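PDB 5OEY: FBP protein from Leishmania major, which probably catalyses the magnesium-dependent hydrolysis of fructose 1,6-bisphosphate to fructose 6-phosphate and phosphate, as a homotetramer of the class 1 fructose-1,6-bisphosphatase family. Local coordinates for residues C92-E97 against I115-L120; P119-S124 against I249-G254. One frame throughout, in Å; residues are numbered along the deposited sequence.

Contact 1 of 2, residues C92-E97 against I115-L120; sequences CVLGSE and IFFDPL. With MN (manganese (II) ion), chain N; K (potassium ion), chain P; MN (manganese (II) ion), chain O.
Glu97 and Asp118 lie side by side and point the same way. Their carboxylate planes are turned 65° apart. Glu97 OE1 and Asp118 OD1 approach to 2.7 Å because both bind one manganese, which also takes the carbonyl O of Leu120 and a water. The outer oxygens diverge: Glu97 OE2 binds potassium, and Asp118 OD2 binds the second manganese. The bound metals probably make this approach tolerable. Behind them, the Phe117 ring swings back across the neighbouring strand, with CG between its own backbone N and carbonyl carbon (chi1 60°). One ring face receives Ser96 CA, 4.2 Å above the plane and over the centre. Leu94 CD1 meets the ring edge at CE1, 3.9 Å away. Ser96 OG is hydrogen-bonded to Asn78 OD1 of helix 72-87. On the other sheet face, Phe116 CD2 packs 3.8 Å from Gly95 CA. The strands run parallel, joined by four backbone hydrogen bonds. The last, Glu97 N to Phe117 O (3.1 Å), sets Glu97 beside Asp118. Acids carried by neighbouring parallel strands and sharing metals in this way are characteristic of the active site of class 1 fructose-1,6-bisphosphatases.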
ATOM      1  N   CYS C  92     -29.445  13.220  -6.629  1.00 28.14           N
ATOM      2  CA  CYS C  92     -30.874  12.964  -6.342  1.00 28.52           C
ATOM      3  C   CYS C  92     -31.309  11.578  -6.750  1.00 27.90           C
ATOM      4  O   CYS C  92     -32.121  10.944  -6.057  1.00 27.90           O
ATOM      5  CB  CYS C  92     -31.803  14.004  -6.989  1.00 29.63           C
ATOM      6  SG  CYS C  92     -31.516  14.360  -8.741  1.00 30.34           S
ATOM      7  N   VAL C  93     -30.775  11.114  -7.872  1.00 28.22           N
ATOM      8  CA  VAL C  93     -31.131   9.814  -8.429  1.00 28.78           C
ATOM      9  C   VAL C  93     -29.875   9.069  -8.821  1.00 27.50           C
ATOM     10  O   VAL C  93     -28.953   9.647  -9.396  1.00 26.42           O
ATOM     11  CB  VAL C  93     -32.020   9.967  -9.687  1.00 30.71           C
ATOM     12  CG1 VAL C  93     -32.309   8.616 -10.351  1.00 33.23           C
ATOM     13  CG2 VAL C  93     -33.331  10.651  -9.324  1.00 31.34           C
ATOM     14  N   LEU C  94     -29.858   7.776  -8.547  1.00 27.20           N
ATOM     15  CA  LEU C  94     -28.817   6.935  -9.104  1.00 29.44           C
ATOM     16  C   LEU C  94     -29.390   5.684  -9.772  1.00 30.35           C
ATOM     17  O   LEU C  94     -30.411   5.141  -9.355  1.00 33.08           O
ATOM     18  CB  LEU C  94     -27.658   6.671  -8.127  1.00 30.57           C
ATOM     19  CG  LEU C  94     -27.795   5.894  -6.819  1.00 32.32           C
ATOM     20  CD1 LEU C  94     -27.873   4.416  -7.159  1.00 32.55           C
ATOM     21  CD2 LEU C  94     -26.578   6.170  -5.961  1.00 32.58           C
ATOM     22  N   GLY C  95     -28.768   5.289 -10.879  1.00 29.53           N
ATOM     23  CA  GLY C  95     -29.182   4.117 -11.610  1.00 29.49           C
ATOM     24  C   GLY C  95     -27.974   3.265 -11.870  1.00 29.23           C
ATOM     25  O   GLY C  95     -27.020   3.718 -12.460  1.00 29.00           O
ATOM     26  N   SER C  96     -28.011   2.031 -11.404  1.00 29.99           N
ATOM     27  CA  SER C  96     -26.911   1.101 -11.605  1.00 30.72           C
ATOM     28  C   SER C  96     -27.314   0.002 -12.559  1.00 31.90           C
ATOM     29  O   SER C  96     -28.471  -0.413 -12.570  1.00 36.80           O
ATOM     30  CB  SER C  96     -26.524   0.461 -10.277  1.00 30.06           C
ATOM     31  OG  SER C  96     -25.574  -0.572 -10.465  1.00 28.12           O
ATOM     32  N   GLU C  97     -26.347  -0.504 -13.316  1.00 32.38           N
ATOM     33  CA  GLU C  97     -26.505  -1.750 -14.074  1.00 32.79           C
ATOM     34  C   GLU C  97     -26.981  -2.910 -13.232  1.00 33.53           C
ATOM     35  O   GLU C  97     -27.757  -3.731 -13.702  1.00 36.43           O
ATOM     36  CB  GLU C  97     -25.187  -2.160 -14.717  1.00 34.09           C
ATOM     37  CG  GLU C  97     -25.332  -3.422 -15.584  1.00 34.15           C
ATOM     38  CD  GLU C  97     -24.135  -4.379 -15.593  1.00 34.56           C
ATOM     39  OE1 GLU C  97     -22.997  -3.928 -15.752  1.00 34.10           O
ATOM     40  OE2 GLU C  97     -24.302  -5.631 -15.471  1.00 34.72           O
ATOM     41  N   ILE C 115     -27.061  10.202 -11.695  1.00 31.97           N
ATOM     42  CA  ILE C 115     -25.881   9.498 -12.130  1.00 30.32           C
ATOM     43  C   ILE C 115     -26.250   8.055 -12.473  1.00 26.68           C
ATOM     44  O   ILE C 115     -26.976   7.394 -11.738  1.00 24.95           O
ATOM     45  CB  ILE C 115     -24.694   9.664 -11.132  1.00 32.57           C
ATOM     46  CG1 ILE C 115     -23.428   9.030 -11.696  1.00 34.04           C
ATOM     47  CG2 ILE C 115     -25.031   9.069  -9.778  1.00 33.38           C
ATOM     48  CD1 ILE C 115     -22.203   9.302 -10.877  1.00 36.15           C
ATOM     49  N   PHE C 116     -25.767   7.598 -13.626  1.00 24.23           N
ATOM     50  CA  PHE C 116     -26.014   6.245 -14.106  1.00 23.31           C
ATOM     51  C   PHE C 116     -24.675   5.599 -14.260  1.00 22.01           C
ATOM     52  O   PHE C 116     -23.793   6.194 -14.858  1.00 22.27           O
ATOM     53  CB  PHE C 116     -26.792   6.286 -15.418  1.00 23.33           C
ATOM     54  CG  PHE C 116     -28.138   6.899 -15.260  1.00 24.99           C
ATOM     55  CD1 PHE C 116     -28.305   8.284 -15.349  1.00 25.00           C
ATOM     56  CD2 PHE C 116     -29.221   6.119 -14.889  1.00 26.28           C
ATOM     57  CE1 PHE C 116     -29.523   8.879 -15.110  1.00 25.51           C
ATOM     58  CE2 PHE C 116     -30.461   6.709 -14.665  1.00 27.71           C
ATOM     59  CZ  PHE C 116     -30.609   8.093 -14.774  1.00 27.40           C
ATOM     60  N   PHE C 117     -24.489   4.431 -13.667  1.00 20.54           N
ATOM     61  CA  PHE C 117     -23.174   3.838 -13.668  1.00 20.83           C
ATOM     62  C   PHE C 117     -23.152   2.328 -13.839  1.00 20.91           C
ATOM     63  O   PHE C 117     -24.072   1.620 -13.434  1.00 20.53           O
ATOM     64  CB  PHE C 117     -22.407   4.240 -12.387  1.00 21.40           C
ATOM     65  CG  PHE C 117     -23.064   3.806 -11.109  1.00 20.71           C
ATOM     66  CD1 PHE C 117     -23.982   4.623 -10.482  1.00 20.29           C
ATOM     67  CD2 PHE C 117     -22.755   2.574 -10.538  1.00 20.40           C
ATOM     68  CE1 PHE C 117     -24.591   4.208  -9.310  1.00 20.95           C
ATOM     69  CE2 PHE C 117     -23.362   2.157  -9.373  1.00 20.09           C
ATOM     70  CZ  PHE C 117     -24.280   2.976  -8.755  1.00 20.53           C
ATOM     71  N   ASP C 118     -22.072   1.857 -14.449  1.00 21.27           N
ATOM     72  CA  ASP C 118     -21.729   0.440 -14.487  1.00 21.90           C
ATOM     73  C   ASP C 118     -20.599   0.291 -13.483  1.00 21.32           C
ATOM     74  O   ASP C 118     -19.473   0.666 -13.767  1.00 21.31           O
ATOM     75  CB  ASP C 118     -21.249   0.032 -15.889  1.00 22.24           C
ATOM     76  CG  ASP C 118     -20.887  -1.432 -15.991  1.00 21.85           C
ATOM     77  OD1 ASP C 118     -21.078  -2.206 -15.036  1.00 24.02           O
ATOM     78  OD2 ASP C 118     -20.464  -1.841 -17.050  1.00 20.59           O
ATOM     79  N   PRO C 119     -20.893  -0.237 -12.305  1.00 21.88           N
ATOM     80  CA  PRO C 119     -19.887  -0.209 -11.255  1.00 23.33           C
ATOM     81  C   PRO C 119     -18.704  -1.139 -11.501  1.00 21.98           C
ATOM     82  O   PRO C 119     -17.612  -0.867 -10.994  1.00 21.68           O
ATOM     83  CB  PRO C 119     -20.675  -0.653 -10.024  1.00 24.57           C
ATOM     84  CG  PRO C 119     -21.695  -1.579 -10.579  1.00 24.01           C
ATOM     85  CD  PRO C 119     -22.114  -0.923 -11.859  1.00 23.11           C
ATOM     86  N   LEU C 120     -18.917  -2.190 -12.282  1.00 21.52           N
ATOM     87  CA  LEU C 120     -17.815  -3.031 -12.744  1.00 23.23           C
ATOM     88  C   LEU C 120     -18.056  -3.626 -14.122  1.00 24.63           C
ATOM     89  O   LEU C 120     -18.890  -4.501 -14.293  1.00 25.86           O
ATOM     90  CB  LEU C 120     -17.526  -4.147 -11.757  1.00 23.79           C
ATOM     91  CG  LEU C 120     -16.275  -4.977 -12.009  1.00 23.83           C
ATOM     92  CD1 LEU C 120     -15.020  -4.126 -11.956  1.00 23.25           C
ATOM     93  CD2 LEU C 120     -16.172  -6.012 -10.929  1.00 25.39           C
TER
HETATM   94 MN    MN N 702     -20.911  -4.239 -15.335  1.00 31.35          MN
HETATM   95  K     K P 704     -22.529  -7.462 -15.899  1.00 25.92           K
HETATM   96 MN    MN O 703     -20.234  -3.217 -18.667  1.00 20.99          MN
HETATM   97  O   HOH W   1     -21.357  -4.690 -13.612  1.00 33.86           O

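Contact 2 of 2, residues P119-S124 against I249-G254; sequences PLDGSS and IGSMVG. With MN (manganese (II) ion), chain N; MN (manganese (II) ion), chain O; PO4 (phosphate ion), chain M.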
ATOM      1  N   PRO C 119     -20.893  -0.237 -12.305  1.00 21.88           N
ATOM      2  CA  PRO C 119     -19.887  -0.209 -11.255  1.00 23.33           C
ATOM      3  C   PRO C 119     -18.704  -1.139 -11.501  1.00 21.98           C
ATOM      4  O   PRO C 119     -17.612  -0.867 -10.994  1.00 21.68           O
ATOM      5  CB  PRO C 119     -20.675  -0.653 -10.024  1.00 24.57           C
ATOM      6  CG  PRO C 119     -21.695  -1.579 -10.579  1.00 24.01           C
ATOM      7  CD  PRO C 119     -22.114  -0.923 -11.859  1.00 23.11           C
ATOM      8  N   LEU C 120     -18.917  -2.190 -12.282  1.00 21.52           N
ATOM      9  CA  LEU C 120     -17.815  -3.031 -12.744  1.00 23.23           C
ATOM     10  C   LEU C 120     -18.056  -3.626 -14.122  1.00 24.63           C
ATOM     11  O   LEU C 120     -18.890  -4.501 -14.293  1.00 25.86           O
ATOM     12  CB  LEU C 120     -17.526  -4.147 -11.757  1.00 23.79           C
ATOM     13  CG  LEU C 120     -16.275  -4.977 -12.009  1.00 23.83           C
ATOM     14  CD1 LEU C 120     -15.020  -4.126 -11.956  1.00 23.25           C
ATOM     15  CD2 LEU C 120     -16.172  -6.012 -10.929  1.00 25.39           C
ATOM     16  N   ASP C 121     -17.291  -3.133 -15.084  1.00 26.58           N
ATOM     17  CA  ASP C 121     -17.387  -3.526 -16.468  1.00 29.09           C
ATOM     18  C   ASP C 121     -16.322  -4.560 -16.804  1.00 29.96           C
ATOM     19  O   ASP C 121     -15.169  -4.383 -16.496  1.00 28.17           O
ATOM     20  CB  ASP C 121     -17.223  -2.308 -17.370  1.00 29.32           C
ATOM     21  CG  ASP C 121     -17.148  -2.679 -18.836  1.00 30.26           C
ATOM     22  OD1 ASP C 121     -18.194  -3.065 -19.408  1.00 27.04           O
ATOM     23  OD2 ASP C 121     -16.012  -2.598 -19.373  1.00 35.03           O
ATOM     24  N   GLY C 122     -16.759  -5.646 -17.425  1.00 33.06           N
ATOM     25  CA  GLY C 122     -15.911  -6.756 -17.813  1.00 36.19           C
ATOM     26  C   GLY C 122     -15.795  -7.840 -16.767  1.00 37.05           C
ATOM     27  O   GLY C 122     -14.820  -8.553 -16.767  1.00 36.12           O
ATOM     28  N   SER C 123     -16.787  -7.971 -15.887  1.00 39.40           N
ATOM     29  CA  SER C 123     -16.638  -8.794 -14.680  1.00 44.10           C
ATOM     30  C   SER C 123     -16.295 -10.260 -14.957  1.00 45.08           C
ATOM     31  O   SER C 123     -15.771 -10.928 -14.071  1.00 52.05           O
ATOM     32  CB  SER C 123     -17.863  -8.681 -13.744  1.00 46.73           C
ATOM     33  OG  SER C 123     -18.928  -7.913 -14.323  1.00 48.91           O
ATOM     34  N   SER C 124     -16.538 -10.733 -16.173  1.00 41.91           N
ATOM     35  CA  SER C 124     -16.066 -12.043 -16.652  1.00 42.42           C
ATOM     36  C   SER C 124     -14.600 -12.068 -17.186  1.00 39.98           C
ATOM     37  O   SER C 124     -14.170 -13.009 -17.863  1.00 37.45           O
ATOM     38  CB  SER C 124     -16.985 -12.488 -17.786  1.00 43.30           C
ATOM     39  OG  SER C 124     -16.841 -11.565 -18.847  1.00 42.76           O
ATOM     40  N   ILE C 249      -9.545  -7.034 -26.164  1.00 16.40           N
ATOM     41  CA  ILE C 249      -9.346  -7.433 -24.787  1.00 18.01           C
ATOM     42  C   ILE C 249     -10.604  -8.093 -24.245  1.00 19.03           C
ATOM     43  O   ILE C 249     -10.525  -9.043 -23.450  1.00 19.17           O
ATOM     44  CB  ILE C 249      -9.017  -6.214 -23.885  1.00 19.11           C
ATOM     45  CG1 ILE C 249      -7.689  -5.569 -24.289  1.00 20.19           C
ATOM     46  CG2 ILE C 249      -8.895  -6.595 -22.417  1.00 18.95           C
ATOM     47  CD1 ILE C 249      -7.633  -4.094 -23.952  1.00 20.55           C
ATOM     48  N   GLY C 250     -11.761  -7.606 -24.673  1.00 20.02           N
ATOM     49  CA  GLY C 250     -13.035  -8.116 -24.172  1.00 21.33           C
ATOM     50  C   GLY C 250     -13.520  -7.379 -22.940  1.00 21.73           C
ATOM     51  O   GLY C 250     -14.439  -7.818 -22.274  1.00 20.99           O
ATOM     52  N   SER C 251     -12.920  -6.233 -22.667  1.00 23.20           N
ATOM     53  CA  SER C 251     -13.405  -5.348 -21.624  1.00 23.31           C
ATOM     54  C   SER C 251     -13.665  -4.048 -22.328  1.00 22.05           C
ATOM     55  O   SER C 251     -12.771  -3.505 -22.956  1.00 21.69           O
ATOM     56  CB  SER C 251     -12.327  -5.201 -20.556  1.00 24.48           C
ATOM     57  OG  SER C 251     -12.801  -5.497 -19.239  1.00 25.55           O
ATOM     58  N   MET C 252     -14.902  -3.595 -22.320  1.00 22.62           N
ATOM     59  CA  MET C 252     -15.272  -2.382 -23.073  1.00 23.04           C
ATOM     60  C   MET C 252     -14.412  -1.187 -22.666  1.00 20.59           C
ATOM     61  O   MET C 252     -13.944  -0.463 -23.498  1.00 19.93           O
ATOM     62  CB  MET C 252     -16.728  -2.041 -22.850  1.00 25.05           C
ATOM     63  CG  MET C 252     -17.217  -0.936 -23.735  1.00 27.93           C
ATOM     64  SD  MET C 252     -18.598  -0.082 -22.988  1.00 37.05           S
ATOM     65  CE  MET C 252     -18.901   1.156 -24.250  1.00 36.60           C
ATOM     66  N   VAL C 253     -14.170  -1.031 -21.379  1.00 18.99           N
ATOM     67  CA  VAL C 253     -13.331   0.046 -20.895  1.00 17.63           C
ATOM     68  C   VAL C 253     -11.870  -0.134 -21.370  1.00 16.68           C
ATOM     69  O   VAL C 253     -11.294   0.789 -21.889  1.00 16.81           O
ATOM     70  CB  VAL C 253     -13.414   0.174 -19.349  1.00 17.89           C
ATOM     71  CG1 VAL C 253     -12.395   1.171 -18.839  1.00 17.63           C
ATOM     72  CG2 VAL C 253     -14.815   0.597 -18.898  1.00 17.93           C
ATOM     73  N   GLY C 254     -11.289  -1.309 -21.196  1.00 15.96           N
ATOM     74  CA  GLY C 254      -9.942  -1.554 -21.651  1.00 15.87           C
ATOM     75  C   GLY C 254      -9.763  -1.229 -23.124  1.00 16.44           C
ATOM     76  O   GLY C 254      -8.795  -0.545 -23.509  1.00 16.19           O
TER
HETATM   77 MN    MN N 702     -20.911  -4.239 -15.335  1.00 31.35          MN
HETATM   78 MN    MN O 703     -20.234  -3.217 -18.667  1.00 20.99          MN
HETATM   79  P   PO4 M 701     -20.472  -6.111 -17.762  1.00 38.35           P
HETATM   80  O1  PO4 M 701     -21.949  -6.362 -18.005  1.00 41.63           O
HETATM   81  O2  PO4 M 701     -19.800  -5.398 -18.884  1.00 35.23           O
HETATM   82  O3  PO4 M 701     -19.750  -7.415 -17.503  1.00 39.41           O
HETATM   83  O4  PO4 M 701     -20.421  -5.218 -16.547  1.00 41.45           O
HETATM   84  O   HOH W   2     -17.090  -5.427 -20.882  1.00 14.29           O
HETATM   85  O   HOH W   1     -21.357  -4.690 -13.612  1.00 33.86           O
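Asp121 meets the start of helix 252-262 with its carboxylate, and the contact is built round this side chain. CB lies 4.1 Å from Val253 CG2, an apolar touch at the base. CG stands anti to the backbone N (chi1 173°), which carries the carboxylate across to the helix. There its two oxygens part. OD1 binds a manganese at 2.2 Å. It also accepts a hydrogen bond from a water, 3.0 Å away. That water in turn accepts one from Met252 N, bridging the metal ligand to the first turn of the helix. OD2 accepts a hydrogen bond from Val253 N at 3.1 Å. The donor comes on the syn side, 32° out of the carboxylate plane, and the N-H points fairly straight at the oxygen (161°). Val253 CG2 and Met252 CB also pack against OD2. Next along the chain, Gly122 CA rests 3.6 Å from Ser251 OG, whose hydrogen bond goes to the carbonyl O of Ser131. The phosphate lies beside the loop. Its O2 shares the manganese of Asp121. Weak hydrogen bonds reach it from Gly122 N, to O2 and O3, and from Ser123 N, to O3. Asp118 and Glu284 complete that metal's ligands. Asp121, Gly122 and Met252 also bind fructose 6-phosphate, so product and metal sites meet here. The chemistry implies a divided carboxylate: one oxygen serves the metal, while the other takes a helix N-H, which probably fixes the rotation of the group.

In the fold
Both contacts are buried, and both draw on strand 113-121; their segments overlap in sequence at Pro119 and Leu120. Contact 1 lies within the N-terminal family region and pairs neighbouring strands of one sheet. Contact 2 joins that region to the C-terminal one, bringing the end region of strand 113-121 and the turn that follows to the start of helix 252-262. Their chemistry differs accordingly. Contact 1 is the larger, burying 434 Å² against 182 Å², and adds regular backbone bonding and aromatic packing to its metal ligands. Contact 2 is mostly polar, with a direct hydrogen bond from the helix backbone and a water bridge. Both reach the same two manganese ions, so together they place ligands round a shared site.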